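Local coordinates for thiosulfate sulfurtransferase (Pseudomonas aeruginosa, PDB 1YT8), which probably transfers sulfur from thiosulfate to cyanide as a protein built of repeated rhodanese-like domains, and binds a sulfite ion in the crystal, at residues Tyr284-Arg289 with Leu325-Asp330; Val288-Glu293 with Gly332-Met337. All coordinates share one frame; numbering follows the deposited sequence.

Interaction 1: residues Tyr284-Arg289 with Leu325-Asp330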
loop_
_atom_site.group_PDB
_atom_site.type_symbol
_atom_site.label_atom_id
_atom_site.label_comp_id
_atom_site.label_asym_id
_atom_site.label_seq_id
_atom_site.Cartn_x
_atom_site.Cartn_y
_atom_site.Cartn_z
ATOM N N TYR A 284 -3.345 12.755 -9.033
ATOM C CA TYR A 284 -3.547 12.337 -7.649
ATOM C C TYR A 284 -3.042 13.436 -6.713
ATOM O O TYR A 284 -1.880 13.825 -6.791
ATOM C CB TYR A 284 -2.750 11.060 -7.346
ATOM C CG TYR A 284 -3.096 9.835 -8.167
ATOM C CD1 TYR A 284 -4.253 9.097 -7.910
ATOM C CD2 TYR A 284 -2.233 9.378 -9.163
ATOM C CE1 TYR A 284 -4.538 7.926 -8.623
ATOM C CE2 TYR A 284 -2.508 8.213 -9.881
ATOM C CZ TYR A 284 -3.660 7.494 -9.605
ATOM O OH TYR A 284 -3.928 6.351 -10.313
ATOM N N LEU A 285 -3.909 13.929 -5.834
ATOM C CA LEU A 285 -3.529 14.958 -4.863
ATOM C C LEU A 285 -3.245 14.209 -3.561
ATOM O O LEU A 285 -4.167 13.700 -2.923
ATOM C CB LEU A 285 -4.679 15.948 -4.665
ATOM C CG LEU A 285 -4.437 17.099 -3.682
ATOM C CD1 LEU A 285 -3.222 17.919 -4.127
ATOM C CD2 LEU A 285 -5.681 17.973 -3.617
ATOM N N LEU A 286 -1.975 14.159 -3.167
ATOM C CA LEU A 286 -1.559 13.402 -1.983
ATOM C C LEU A 286 -0.853 14.180 -0.864
ATOM O O LEU A 286 0.073 14.942 -1.118
ATOM C CB LEU A 286 -0.652 12.263 -2.441
ATOM C CG LEU A 286 -1.140 11.505 -3.680
ATOM C CD1 LEU A 286 -0.035 10.590 -4.179
ATOM C CD2 LEU A 286 -2.395 10.715 -3.351
ATOM N N ASP A 287 -1.291 13.945 0.374
ATOM C CA ASP A 287 -0.742 14.587 1.578
ATOM C C ASP A 287 0.270 13.621 2.216
ATOM O O ASP A 287 -0.115 12.565 2.720
ATOM C CB ASP A 287 -1.883 14.867 2.566
ATOM C CG ASP A 287 -1.468 15.768 3.724
ATOM O OD1 ASP A 287 -0.390 15.547 4.318
ATOM O OD2 ASP A 287 -2.242 16.694 4.055
ATOM N N VAL A 288 1.552 13.988 2.204
ATOM C CA VAL A 288 2.603 13.121 2.745
ATOM C C VAL A 288 2.955 13.271 4.231
ATOM O O VAL A 288 3.922 12.665 4.713
ATOM C CB VAL A 288 3.906 13.268 1.918
ATOM C CG1 VAL A 288 3.651 12.862 0.468
ATOM C CG2 VAL A 288 4.427 14.703 1.989
ATOM N N ARG A 289 2.180 14.064 4.962
ATOM C CA ARG A 289 2.432 14.260 6.389
ATOM C C ARG A 289 1.920 13.053 7.180
ATOM O O ARG A 289 1.413 12.093 6.596
ATOM C CB ARG A 289 1.733 15.535 6.870
ATOM C CG ARG A 289 2.121 16.786 6.095
ATOM C CD ARG A 289 1.244 17.955 6.509
ATOM N NE ARG A 289 -0.161 17.667 6.234
ATOM C CZ ARG A 289 -1.180 18.251 6.850
ATOM N NH1 ARG A 289 -0.956 19.169 7.784
ATOM N NH2 ARG A 289 -2.423 17.904 6.544
ATOM N N LEU A 325 1.214 13.186 -10.192
ATOM C CA LEU A 325 1.090 13.296 -8.734
ATOM C C LEU A 325 1.402 14.705 -8.214
ATOM O O LEU A 325 2.347 15.343 -8.666
ATOM C CB LEU A 325 2.035 12.311 -8.031
ATOM C CG LEU A 325 1.687 10.824 -7.939
ATOM C CD1 LEU A 325 1.473 10.230 -9.311
ATOM C CD2 LEU A 325 2.818 10.108 -7.217
ATOM N N VAL A 326 0.603 15.182 -7.264
ATOM C CA VAL A 326 0.817 16.498 -6.657
ATOM C C VAL A 326 0.925 16.266 -5.148
ATOM O O VAL A 326 -0.013 15.777 -4.521
ATOM C CB VAL A 326 -0.352 17.458 -6.942
ATOM C CG1 VAL A 326 -0.120 18.782 -6.227
ATOM C CG2 VAL A 326 -0.478 17.686 -8.437
ATOM N N LEU A 327 2.066 16.618 -4.565
ATOM C CA LEU A 327 2.277 16.376 -3.141
ATOM C C LEU A 327 2.106 17.577 -2.222
ATOM O O LEU A 327 2.566 18.686 -2.521
ATOM C CB LEU A 327 3.659 15.754 -2.925
ATOM C CG LEU A 327 3.978 14.504 -3.750
ATOM C CD1 LEU A 327 5.251 13.856 -3.205
ATOM C CD2 LEU A 327 2.808 13.513 -3.691
ATOM N N VAL A 328 1.464 17.321 -1.084
ATOM C CA VAL A 328 1.184 18.340 -0.080
ATOM C C VAL A 328 1.885 18.127 1.264
ATOM O O VAL A 328 1.951 17.012 1.774
ATOM C CB VAL A 328 -0.338 18.405 0.221
ATOM C CG1 VAL A 328 -0.629 19.472 1.279
ATOM C CG2 VAL A 328 -1.114 18.685 -1.058
ATOM N N ASP A 329 2.416 19.211 1.817
ATOM C CA ASP A 329 3.026 19.201 3.146
ATOM C C ASP A 329 2.988 20.646 3.632
ATOM O O ASP A 329 2.675 21.549 2.856
ATOM C CB ASP A 329 4.461 18.627 3.151
ATOM C CG ASP A 329 5.535 19.640 2.756
ATOM O OD1 ASP A 329 5.319 20.867 2.858
ATOM O OD2 ASP A 329 6.635 19.186 2.364
ATOM N N ASP A 330 3.281 20.865 4.909
ATOM C CA ASP A 330 3.257 22.212 5.472
ATOM C C ASP A 330 4.595 22.548 6.113
ATOM O O ASP A 330 4.661 23.353 7.043
ATOM C CB ASP A 330 2.148 22.321 6.525
ATOM C CG ASP A 330 2.267 21.259 7.623
ATOM O OD1 ASP A 330 3.316 20.588 7.709
ATOM O OD2 ASP A 330 1.309 21.102 8.411
#
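Tyr284-Asp287 and Leu325-Val328 run side by side as parallel strands, their axes 4.6 Å apart at closest and 23° off parallel. The ladder is regular: Val326 N reaches Tyr284 O, Leu286 N reaches Val326 O at 2.9 Å, Val328 N reaches Leu286 O, and Val288 N still bonds Val328 O at 3.1 Å as its strand ends. On one face Leu285 CD1 wedges between the valines, 3.8 Å from both Val326 CG1 and Val328 CG2; its CG, trans to the backbone N (chi1 -180°), carries it there. On the other face Leu286 packs against Leu325 and Leu327, while Leu325 CD1 meets the edge of the Tyr284 ring. Just past the strand, Arg289 reaches back to Asp287 and grips it side-on through NE and NH2. Arg289 NE lies 2.9 Å from Asp287 OD1, which also takes Arg289 N in an Asx turn. Bent at chi3, Arg289 turns NH1 to Asp330 OD2, 3.0 Å away and met from above the carboxylate plane; its NH2 also bonds Gly297 O. These are two adjacent inner strands of a rhodanese-like sheet, with helix 269-277 packed on the Leu285 face, helices 307-312 and 334-344 on the Leu286 face, and strand 303-304 bonded alongside 283-287.

Interaction 2: residues Val288-Glu293 with Gly332-Met337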
loop_
_atom_site.group_PDB
_atom_site.type_symbol
_atom_site.label_atom_id
_atom_site.label_comp_id
_atom_site.label_asym_id
_atom_site.label_seq_id
_atom_site.Cartn_x
_atom_site.Cartn_y
_atom_site.Cartn_z
ATOM N N VAL A 288 1.552 13.988 2.204
ATOM C CA VAL A 288 2.603 13.121 2.745
ATOM C C VAL A 288 2.955 13.271 4.231
ATOM O O VAL A 288 3.922 12.665 4.713
ATOM C CB VAL A 288 3.906 13.268 1.918
ATOM C CG1 VAL A 288 3.651 12.862 0.468
ATOM C CG2 VAL A 288 4.427 14.703 1.989
ATOM N N ARG A 289 2.180 14.064 4.962
ATOM C CA ARG A 289 2.432 14.260 6.389
ATOM C C ARG A 289 1.920 13.053 7.180
ATOM O O ARG A 289 1.413 12.093 6.596
ATOM C CB ARG A 289 1.733 15.535 6.870
ATOM C CG ARG A 289 2.121 16.786 6.095
ATOM C CD ARG A 289 1.244 17.955 6.509
ATOM N NE ARG A 289 -0.161 17.667 6.234
ATOM C CZ ARG A 289 -1.180 18.251 6.850
ATOM N NH1 ARG A 289 -0.956 19.169 7.784
ATOM N NH2 ARG A 289 -2.423 17.904 6.544
ATOM N N THR A 290 2.058 13.097 8.503
ATOM C CA THR A 290 1.593 11.998 9.354
ATOM C C THR A 290 0.069 11.916 9.321
ATOM O O THR A 290 -0.605 12.886 8.977
ATOM C CB THR A 290 2.026 12.186 10.831
ATOM O OG1 THR A 290 1.401 13.361 11.373
ATOM C CG2 THR A 290 3.541 12.319 10.932
ATOM N N PRO A 291 -0.495 10.747 9.663
ATOM C CA PRO A 291 -1.953 10.592 9.662
ATOM C C PRO A 291 -2.632 11.608 10.588
ATOM O O PRO A 291 -3.684 12.158 10.259
ATOM C CB PRO A 291 -2.142 9.154 10.144
ATOM C CG PRO A 291 -0.944 8.458 9.561
ATOM C CD PRO A 291 0.169 9.447 9.876
ATOM N N GLU A 292 -2.014 11.850 11.742
ATOM C CA GLU A 292 -2.547 12.784 12.733
ATOM C C GLU A 292 -2.683 14.199 12.177
ATOM O O GLU A 292 -3.708 14.855 12.369
ATOM C CB GLU A 292 -1.649 12.817 13.975
ATOM C CG GLU A 292 -1.613 11.536 14.809
ATOM C CD GLU A 292 -0.921 10.365 14.118
ATOM O OE1 GLU A 292 0.043 10.587 13.355
ATOM O OE2 GLU A 292 -1.334 9.211 14.356
ATOM N N GLU A 293 -1.640 14.669 11.500
ATOM C CA GLU A 293 -1.651 16.002 10.912
ATOM C C GLU A 293 -2.746 16.095 9.856
ATOM O O GLU A 293 -3.489 17.073 9.801
ATOM C CB GLU A 293 -0.296 16.300 10.278
ATOM C CG GLU A 293 0.811 16.515 11.286
ATOM C CD GLU A 293 2.175 16.526 10.639
ATOM O OE1 GLU A 293 2.662 15.435 10.271
ATOM O OE2 GLU A 293 2.751 17.624 10.486
ATOM N N GLY A 332 7.822 22.124 3.868
ATOM C CA GLY A 332 8.810 22.372 2.833
ATOM C C GLY A 332 9.900 21.317 2.712
ATOM O O GLY A 332 10.884 21.524 2.004
ATOM N N VAL A 333 9.734 20.186 3.392
ATOM C CA VAL A 333 10.727 19.115 3.335
ATOM C C VAL A 333 10.153 17.781 2.858
ATOM O O VAL A 333 10.633 17.200 1.888
ATOM C CB VAL A 333 11.375 18.868 4.722
ATOM C CG1 VAL A 333 12.324 17.668 4.650
ATOM C CG2 VAL A 333 12.138 20.105 5.179
ATOM N N ARG A 334 9.129 17.302 3.553
ATOM C CA ARG A 334 8.516 16.012 3.251
ATOM C C ARG A 334 8.032 15.803 1.823
ATOM O O ARG A 334 8.349 14.785 1.203
ATOM C CB ARG A 334 7.389 15.747 4.248
ATOM C CG ARG A 334 7.917 15.582 5.667
ATOM C CD ARG A 334 6.816 15.331 6.674
ATOM N NE ARG A 334 6.035 16.536 6.935
ATOM C CZ ARG A 334 5.158 16.653 7.926
ATOM N NH1 ARG A 334 4.947 15.637 8.753
ATOM N NH2 ARG A 334 4.501 17.793 8.096
ATOM N N ALA A 335 7.267 16.754 1.301
ATOM C CA ALA A 335 6.772 16.643 -0.063
ATOM C C ALA A 335 7.937 16.702 -1.057
ATOM O O ALA A 335 7.988 15.918 -2.001
ATOM C CB ALA A 335 5.764 17.758 -0.349
ATOM N N ASN A 336 8.878 17.619 -0.842
ATOM C CA ASN A 336 10.025 17.732 -1.740
ATOM C C ASN A 336 10.842 16.444 -1.797
ATOM O O ASN A 336 11.211 15.993 -2.883
ATOM C CB ASN A 336 10.956 18.886 -1.326
ATOM C CG ASN A 336 10.445 20.247 -1.773
ATOM O OD1 ASN A 336 9.960 20.409 -2.896
ATOM N ND2 ASN A 336 10.576 21.242 -0.898
HETATM N N MSE A 337 11.133 15.861 -0.637
HETATM C CA MSE A 337 11.916 14.629 -0.599
HETATM C C MSE A 337 11.167 13.462 -1.238
HETATM O O MSE A 337 11.729 12.729 -2.049
HETATM C CB MSE A 337 12.307 14.266 0.839
HETATM C CG MSE A 337 13.382 15.153 1.471
HETATM SE SE MSE A 337 14.979 15.472 0.398
HETATM C CE MSE A 337 15.608 13.641 0.177
#
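A salt bridge between two loop-to-helix junctions dominates this contact: Glu293, in the first turn of helix 291-296, meets Arg334, the first residue of helix 334-344, beyond the C-terminal ends of two neighbouring strands of the rhodanese-like sheet. The two side chains come from opposite directions, and Arg334 takes the carboxylate end-on. Arg334 NH1 lies 2.8 Å from Glu293 OE1, on its syn lone pair, while Arg334 NH2 lies 3.0 Å from Glu293 OE2, 28° out of the carboxylate plane. The carboxylate and guanidinium planes are turned 35° against each other, so the pair is twisted.

Glu293 is held from behind as well. Thr290 N and Thr290 OG1 both donate to Glu293 OE1, the hydroxyl at 2.7 Å on the anti lone pair, while Glu293 N returns a weak bond to Thr290 OG1. This is a capping box at the start of helix 291-296, and with Arg334 it brings three donors onto OE1, which should help keep Glu293 ionised. Arg289 contributes its aliphatic stem: its CG sits over one face of the Arg334 guanidinium, 3.3 Å from Arg334 NH2, toward the rim. The two guanidinium planes are 79° apart, and acidic neighbours serve both. Nearer the sheet, Val288 CG2 rests on the helix backbone, 3.6 Å from Ala335 N and 4.1 Å from Ala335 CB.

Each nitrogen of the Arg334 guanidinium has a further carboxylate: Asp331 at NE, Asp330 at NH2 and Glu173 at NH1. Glu173 immediately precedes helix 174-181, whose Leu176 and Arg177 also touch Arg334, while strand 348-352 packs against Ala335 and helix 245-262 touches Val333 and Asn336.

Overall arrangement
Interactions 1 and 2 are centred about 7 Å apart and share Val288 and Arg289: the first pairs two strands, the second joins the helices that follow them. Asp329 OD2 lies 2.7 Å from Ala335 N, a probable hydrogen bond at the start of helix 334-344. Asp330 is shared by the two arginines, and Asp330 OD1 is 4.1 Å from Glu293 OE2, a like-charge approach the arginines probably offset. By strand order, Asp329 takes the place after its strand that Cys193 of the sulfite pocket takes in the preceding rhodanese-like domain. Helix 307-312, packed on interaction 1 through Leu310, supplies Gln312 to that pocket.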